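Local coordinates for protein kappa-carrageenase (Pseudoalteromonas carrageenovora, PDB 1DYP) that cleaves the beta-1,4 linkages within kappa-carrageenan chains, between D-galactose 4-sulfate and 3,6-anhydro-D-galactose, as a family 16 glycoside hydrolase, at residues T128-E142 with H154-W168. The protein carries 1 engineered substitution. Numbering follows the deposited sequence.
Sequences TKEGDVQYSEIDVVE and HDLHNIVVKNGKPTW
E137 and H157 face each other as a hydrogen-bonded pair of antiparallel strands 135-139 and 156-162; E137 N reaches H157 O at 2.9 Å and H157 N returns to E137 O. Where Q134 and Y135 both face I159, a classic beta bulge shifts the register by one. At the outer end, the E130 carboxylate accepts the N-H groups of both central residues of the type I' turn 162-165, each oxygen offering its syn lone pair: OE2 to N163 N and OE1 to G164 N, both at 2.8 Å. The Y135 and W168 rings cross obliquely, Y135 CE2 lying 3.6 Å from W168 CH2 with ring planes 52° apart. Among the acids, CG of E137 stands anti to the backbone N (chi1 178°), laying the carboxylate alongside the H157 imidazole, planes 9° apart. D139 OD2 instead meets H157 ND1 at the ring edge, a weak 2.7 Å bond, while H157 NE2 ligates a cadmium ion. Y135 OH donates to E137 OE1 at 2.6 Å; an alanine here in place of E137 would probably leave this hydroxyl without its acceptor and open a gap beside the H157 imidazole. E137 (nucleophile), D139 and E142 (proton donor) form the E-x-D-x-x-E signature, whose own classic bulge at V140 and V141, opposite F117, marks the bulged family 16 active site.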
loop_
_atom_site.group_PDB
_atom_site.type_symbol
_atom_site.label_atom_id
_atom_site.label_comp_id
_atom_site.label_asym_id
_atom_site.label_seq_id
_atom_site.Cartn_x
_atom_site.Cartn_y
_atom_site.Cartn_z
ATOM N N THR A 128 10.209 -5.671 -22.786
ATOM C CA THR A 128 9.216 -5.495 -23.839
ATOM C C THR A 128 8.699 -6.755 -24.523
ATOM O O THR A 128 7.861 -6.662 -25.421
ATOM C CB THR A 128 9.771 -4.567 -24.928
ATOM O OG1 THR A 128 10.958 -5.151 -25.482
ATOM C CG2 THR A 128 10.118 -3.206 -24.338
ATOM N N LYS A 129 9.191 -7.924 -24.123
ATOM C CA LYS A 129 8.733 -9.164 -24.742
ATOM C C LYS A 129 7.297 -9.489 -24.350
ATOM O O LYS A 129 6.822 -9.080 -23.291
ATOM C CB LYS A 129 9.646 -10.328 -24.351
ATOM C CG LYS A 129 11.058 -10.224 -24.912
ATOM C CD LYS A 129 11.874 -11.472 -24.585
ATOM C CE LYS A 129 11.371 -12.702 -25.334
ATOM N NZ LYS A 129 11.666 -12.640 -26.796
ATOM N N GLU A 130 6.605 -10.212 -25.222
ATOM C CA GLU A 130 5.223 -10.599 -24.966
ATOM C C GLU A 130 5.144 -11.297 -23.615
ATOM O O GLU A 130 5.916 -12.213 -23.340
ATOM C CB GLU A 130 4.740 -11.553 -26.061
ATOM C CG GLU A 130 3.247 -11.842 -26.037
ATOM C CD GLU A 130 2.412 -10.608 -26.319
ATOM O OE1 GLU A 130 2.967 -9.614 -26.839
ATOM O OE2 GLU A 130 1.195 -10.630 -26.032
ATOM N N GLY A 131 4.218 -10.860 -22.768
ATOM C CA GLY A 131 4.071 -11.484 -21.466
ATOM C C GLY A 131 4.989 -10.933 -20.392
ATOM O O GLY A 131 4.852 -11.286 -19.220
ATOM N N ASP A 132 5.934 -10.083 -20.780
ATOM C CA ASP A 132 6.851 -9.491 -19.811
ATOM C C ASP A 132 6.084 -8.622 -18.823
ATOM O O ASP A 132 5.165 -7.897 -19.203
ATOM C CB ASP A 132 7.896 -8.618 -20.510
ATOM C CG ASP A 132 9.150 -9.383 -20.886
ATOM O OD1 ASP A 132 9.234 -10.599 -20.611
ATOM O OD2 ASP A 132 10.060 -8.751 -21.457
ATOM N N VAL A 133 6.472 -8.702 -17.556
ATOM C CA VAL A 133 5.847 -7.905 -16.510
ATOM C C VAL A 133 6.834 -6.806 -16.136
ATOM O O VAL A 133 7.935 -7.084 -15.658
ATOM C CB VAL A 133 5.527 -8.759 -15.269
ATOM C CG1 VAL A 133 5.017 -7.874 -14.144
ATOM C CG2 VAL A 133 4.484 -9.817 -15.627
ATOM N N GLN A 134 6.437 -5.560 -16.366
ATOM C CA GLN A 134 7.295 -4.415 -16.081
ATOM C C GLN A 134 7.097 -3.860 -14.681
ATOM O O GLN A 134 7.948 -3.134 -14.172
ATOM C CB GLN A 134 7.025 -3.284 -17.074
ATOM C CG GLN A 134 7.034 -3.687 -18.536
ATOM C CD GLN A 134 6.986 -2.484 -19.463
ATOM O OE1 GLN A 134 6.440 -1.436 -19.116
ATOM N NE2 GLN A 134 7.552 -2.634 -20.656
ATOM N N TYR A 135 5.968 -4.192 -14.068
ATOM C CA TYR A 135 5.646 -3.683 -12.741
ATOM C C TYR A 135 4.732 -4.638 -11.990
ATOM O O TYR A 135 3.769 -5.155 -12.555
ATOM C CB TYR A 135 4.957 -2.321 -12.882
ATOM C CG TYR A 135 4.447 -1.723 -11.589
ATOM C CD1 TYR A 135 5.331 -1.226 -10.633
ATOM C CD2 TYR A 135 3.078 -1.646 -11.328
ATOM C CE1 TYR A 135 4.865 -0.665 -9.445
ATOM C CE2 TYR A 135 2.601 -1.086 -10.140
ATOM C CZ TYR A 135 3.501 -0.598 -9.205
ATOM O OH TYR A 135 3.047 -0.040 -8.032
ATOM N N SER A 136 5.043 -4.869 -10.718
ATOM C CA SER A 136 4.242 -5.744 -9.866
ATOM C C SER A 136 3.909 -5.021 -8.567
ATOM O O SER A 136 4.784 -4.432 -7.933
ATOM C CB SER A 136 5.005 -7.027 -9.522
ATOM O OG SER A 136 5.306 -7.790 -10.676
ATOM N N GLU A 137 2.642 -5.076 -8.172
ATOM C CA GLU A 137 2.198 -4.442 -6.939
ATOM C C GLU A 137 1.168 -5.317 -6.250
ATOM O O GLU A 137 0.164 -5.695 -6.853
ATOM C CB GLU A 137 1.568 -3.077 -7.230
ATOM C CG GLU A 137 1.038 -2.356 -5.990
ATOM C CD GLU A 137 0.244 -1.108 -6.333
ATOM O OE1 GLU A 137 0.539 -0.486 -7.374
ATOM O OE2 GLU A 137 -0.666 -0.737 -5.560
ATOM N N ILE A 138 1.431 -5.658 -4.995
ATOM C CA ILE A 138 0.492 -6.453 -4.217
ATOM C C ILE A 138 0.019 -5.576 -3.069
ATOM O O ILE A 138 0.819 -5.104 -2.264
ATOM C CB ILE A 138 1.134 -7.730 -3.635
ATOM C CG1 ILE A 138 1.573 -8.661 -4.767
ATOM C CG2 ILE A 138 0.117 -8.445 -2.737
ATOM C CD1 ILE A 138 2.213 -9.965 -4.298
ATOM N N ASP A 139 -1.284 -5.342 -3.009
ATOM C CA ASP A 139 -1.845 -4.515 -1.952
ATOM C C ASP A 139 -2.435 -5.435 -0.896
ATOM O O ASP A 139 -3.480 -6.048 -1.112
ATOM C CB ASP A 139 -2.907 -3.602 -2.550
ATOM C CG ASP A 139 -2.372 -2.810 -3.719
ATOM O OD1 ASP A 139 -1.480 -1.965 -3.495
ATOM O OD2 ASP A 139 -2.819 -3.052 -4.859
ATOM N N VAL A 140 -1.754 -5.548 0.242
ATOM C CA VAL A 140 -2.234 -6.422 1.308
ATOM C C VAL A 140 -3.595 -5.916 1.752
ATOM O O VAL A 140 -4.533 -6.690 1.936
ATOM C CB VAL A 140 -1.259 -6.443 2.491
ATOM C CG1 VAL A 140 -1.748 -7.432 3.544
ATOM C CG2 VAL A 140 0.129 -6.830 2.000
ATOM N N VAL A 141 -3.694 -4.605 1.924
ATOM C CA VAL A 141 -4.958 -3.986 2.274
ATOM C C VAL A 141 -4.915 -2.491 2.014
ATOM O O VAL A 141 -3.878 -1.846 2.156
ATOM C CB VAL A 141 -5.353 -4.209 3.765
ATOM C CG1 VAL A 141 -4.380 -3.490 4.694
ATOM C CG2 VAL A 141 -6.771 -3.700 3.996
ATOM N N GLU A 142 -6.052 -1.968 1.579
ATOM C CA GLU A 142 -6.232 -0.546 1.362
ATOM C C GLU A 142 -7.543 -0.302 2.078
ATOM O O GLU A 142 -8.593 -0.801 1.673
ATOM C CB GLU A 142 -6.330 -0.216 -0.122
ATOM C CG GLU A 142 -4.964 -0.051 -0.758
ATOM C CD GLU A 142 -5.040 0.107 -2.251
ATOM O OE1 GLU A 142 -5.338 -0.895 -2.933
ATOM O OE2 GLU A 142 -4.812 1.230 -2.742
ATOM N N HIS A 154 -8.245 -5.520 -1.218
ATOM C CA HIS A 154 -7.057 -6.372 -1.138
ATOM C C HIS A 154 -6.809 -6.645 -2.606
ATOM O O HIS A 154 -7.199 -7.682 -3.143
ATOM C CB HIS A 154 -7.431 -7.623 -0.347
ATOM C CG HIS A 154 -8.112 -7.314 0.954
ATOM N ND1 HIS A 154 -7.421 -7.070 2.119
ATOM C CD2 HIS A 154 -9.419 -7.130 1.257
ATOM C CE1 HIS A 154 -8.266 -6.744 3.084
ATOM N NE2 HIS A 154 -9.485 -6.771 2.583
ATOM N N ASP A 155 -6.183 -5.665 -3.252
ATOM C CA ASP A 155 -5.947 -5.701 -4.688
ATOM C C ASP A 155 -4.541 -5.970 -5.225
ATOM O O ASP A 155 -3.567 -6.168 -4.482
ATOM C CB ASP A 155 -6.427 -4.380 -5.283
ATOM C CG ASP A 155 -7.882 -4.111 -5.002
ATOM O OD1 ASP A 155 -8.634 -5.097 -4.854
ATOM O OD2 ASP A 155 -8.278 -2.931 -4.933
ATOM N N LEU A 156 -4.459 -5.948 -6.552
ATOM C CA LEU A 156 -3.225 -6.156 -7.299
ATOM C C LEU A 156 -3.173 -5.162 -8.456
ATOM O O LEU A 156 -4.199 -4.834 -9.050
ATOM C CB LEU A 156 -3.188 -7.567 -7.881
ATOM C CG LEU A 156 -3.218 -8.758 -6.926
ATOM C CD1 LEU A 156 -3.360 -10.035 -7.737
ATOM C CD2 LEU A 156 -1.945 -8.789 -6.088
ATOM N N HIS A 157 -1.971 -4.683 -8.758
ATOM C CA HIS A 157 -1.750 -3.764 -9.869
ATOM C C HIS A 157 -0.529 -4.288 -10.610
ATOM O O HIS A 157 0.363 -4.872 -9.999
ATOM C CB HIS A 157 -1.445 -2.345 -9.384
ATOM C CG HIS A 157 -2.582 -1.681 -8.674
ATOM N ND1 HIS A 157 -2.989 -2.047 -7.409
ATOM C CD2 HIS A 157 -3.380 -0.651 -9.042
ATOM C CE1 HIS A 157 -3.986 -1.268 -7.027
ATOM N NE2 HIS A 157 -4.243 -0.412 -8.001
ATOM N N ASN A 158 -0.484 -4.080 -11.919
ATOM C CA ASN A 158 0.657 -4.542 -12.694
ATOM C C ASN A 158 0.656 -3.982 -14.100
ATOM O O ASN A 158 -0.343 -3.444 -14.570
ATOM C CB ASN A 158 0.661 -6.073 -12.796
ATOM C CG ASN A 158 -0.553 -6.612 -13.538
ATOM O OD1 ASN A 158 -1.654 -6.639 -13.002
ATOM N ND2 ASN A 158 -0.351 -7.037 -14.786
ATOM N N ILE A 159 1.807 -4.112 -14.750
ATOM C CA ILE A 159 1.974 -3.710 -16.136
ATOM C C ILE A 159 2.527 -4.952 -16.816
ATOM O O ILE A 159 3.582 -5.461 -16.431
ATOM C CB ILE A 159 2.994 -2.576 -16.317
ATOM C CG1 ILE A 159 2.471 -1.286 -15.686
ATOM C CG2 ILE A 159 3.257 -2.365 -17.812
ATOM C CD1 ILE A 159 3.465 -0.141 -15.732
ATOM N N VAL A 160 1.808 -5.453 -17.812
ATOM C CA VAL A 160 2.250 -6.634 -18.533
ATOM C C VAL A 160 2.132 -6.381 -20.028
ATOM O O VAL A 160 1.219 -5.694 -20.482
ATOM C CB VAL A 160 1.415 -7.884 -18.140
ATOM C CG1 VAL A 160 -0.049 -7.675 -18.494
ATOM C CG2 VAL A 160 1.965 -9.121 -18.832
ATOM N N VAL A 161 3.072 -6.924 -20.790
ATOM C CA VAL A 161 3.065 -6.745 -22.233
ATOM C C VAL A 161 2.008 -7.625 -22.899
ATOM O O VAL A 161 2.062 -8.852 -22.812
ATOM C CB VAL A 161 4.452 -7.069 -22.833
ATOM C CG1 VAL A 161 4.409 -6.951 -24.349
ATOM C CG2 VAL A 161 5.495 -6.122 -22.261
ATOM N N LYS A 162 1.044 -6.981 -23.548
ATOM C CA LYS A 162 -0.034 -7.669 -24.256
ATOM C C LYS A 162 -0.019 -7.195 -25.702
ATOM O O LYS A 162 -0.119 -5.996 -25.967
ATOM C CB LYS A 162 -1.394 -7.330 -23.646
ATOM C CG LYS A 162 -1.646 -7.879 -22.258
ATOM C CD LYS A 162 -3.060 -7.509 -21.830
ATOM C CE LYS A 162 -3.422 -8.079 -20.470
ATOM N NZ LYS A 162 -4.820 -7.718 -20.101
ATOM N N ASN A 163 0.091 -8.137 -26.633
ATOM C CA ASN A 163 0.134 -7.803 -28.050
ATOM C C ASN A 163 1.242 -6.790 -28.301
ATOM O O ASN A 163 1.066 -5.825 -29.049
ATOM C CB ASN A 163 -1.207 -7.226 -28.511
ATOM C CG ASN A 163 -2.342 -8.215 -28.376
ATOM O OD1 ASN A 163 -2.228 -9.372 -28.793
ATOM N ND2 ASN A 163 -3.450 -7.768 -27.799
ATOM N N GLY A 164 2.381 -7.013 -27.650
ATOM C CA GLY A 164 3.523 -6.133 -27.812
ATOM C C GLY A 164 3.392 -4.770 -27.160
ATOM O O GLY A 164 4.247 -3.907 -27.352
ATOM N N LYS A 165 2.334 -4.571 -26.383
ATOM C CA LYS A 165 2.122 -3.288 -25.723
ATOM C C LYS A 165 2.073 -3.380 -24.200
ATOM O O LYS A 165 1.307 -4.169 -23.652
ATOM C CB LYS A 165 0.810 -2.660 -26.196
ATOM C CG LYS A 165 0.438 -1.396 -25.435
ATOM N N PRO A 166 2.890 -2.574 -23.498
ATOM C CA PRO A 166 2.874 -2.608 -22.031
ATOM C C PRO A 166 1.462 -2.210 -21.616
ATOM O O PRO A 166 0.993 -1.126 -21.959
ATOM C CB PRO A 166 3.906 -1.553 -21.651
ATOM C CG PRO A 166 4.877 -1.620 -22.798
ATOM C CD PRO A 166 3.962 -1.694 -23.991
ATOM N N THR A 167 0.788 -3.085 -20.885
ATOM C CA THR A 167 -0.583 -2.818 -20.483
ATOM C C THR A 167 -0.793 -2.759 -18.982
ATOM O O THR A 167 -0.339 -3.633 -18.246
ATOM C CB THR A 167 -1.524 -3.886 -21.061
ATOM O OG1 THR A 167 -1.416 -3.890 -22.491
ATOM C CG2 THR A 167 -2.962 -3.607 -20.657
ATOM N N TRP A 168 -1.490 -1.720 -18.538
ATOM C CA TRP A 168 -1.790 -1.560 -17.126
ATOM C C TRP A 168 -3.007 -2.382 -16.752
ATOM O O TRP A 168 -4.002 -2.412 -17.480
ATOM C CB TRP A 168 -2.080 -0.100 -16.790
ATOM C CG TRP A 168 -0.915 0.639 -16.260
ATOM C CD1 TRP A 168 -0.082 1.468 -16.952
ATOM C CD2 TRP A 168 -0.449 0.634 -14.907
ATOM N NE1 TRP A 168 0.873 1.986 -16.111
ATOM C CE2 TRP A 168 0.672 1.490 -14.850
ATOM C CE3 TRP A 168 -0.871 -0.011 -13.737
ATOM C CZ2 TRP A 168 1.379 1.720 -13.665
ATOM C CZ3 TRP A 168 -0.168 0.216 -12.558
ATOM C CH2 TRP A 168 0.946 1.075 -12.533
HETATM O O HOH W 1 6.496 -4.144 -25.540
HETATM O O HOH W 2 -5.955 -3.216 -1.899
HETATM O O HOH W 3 -6.769 -0.728 -4.926
#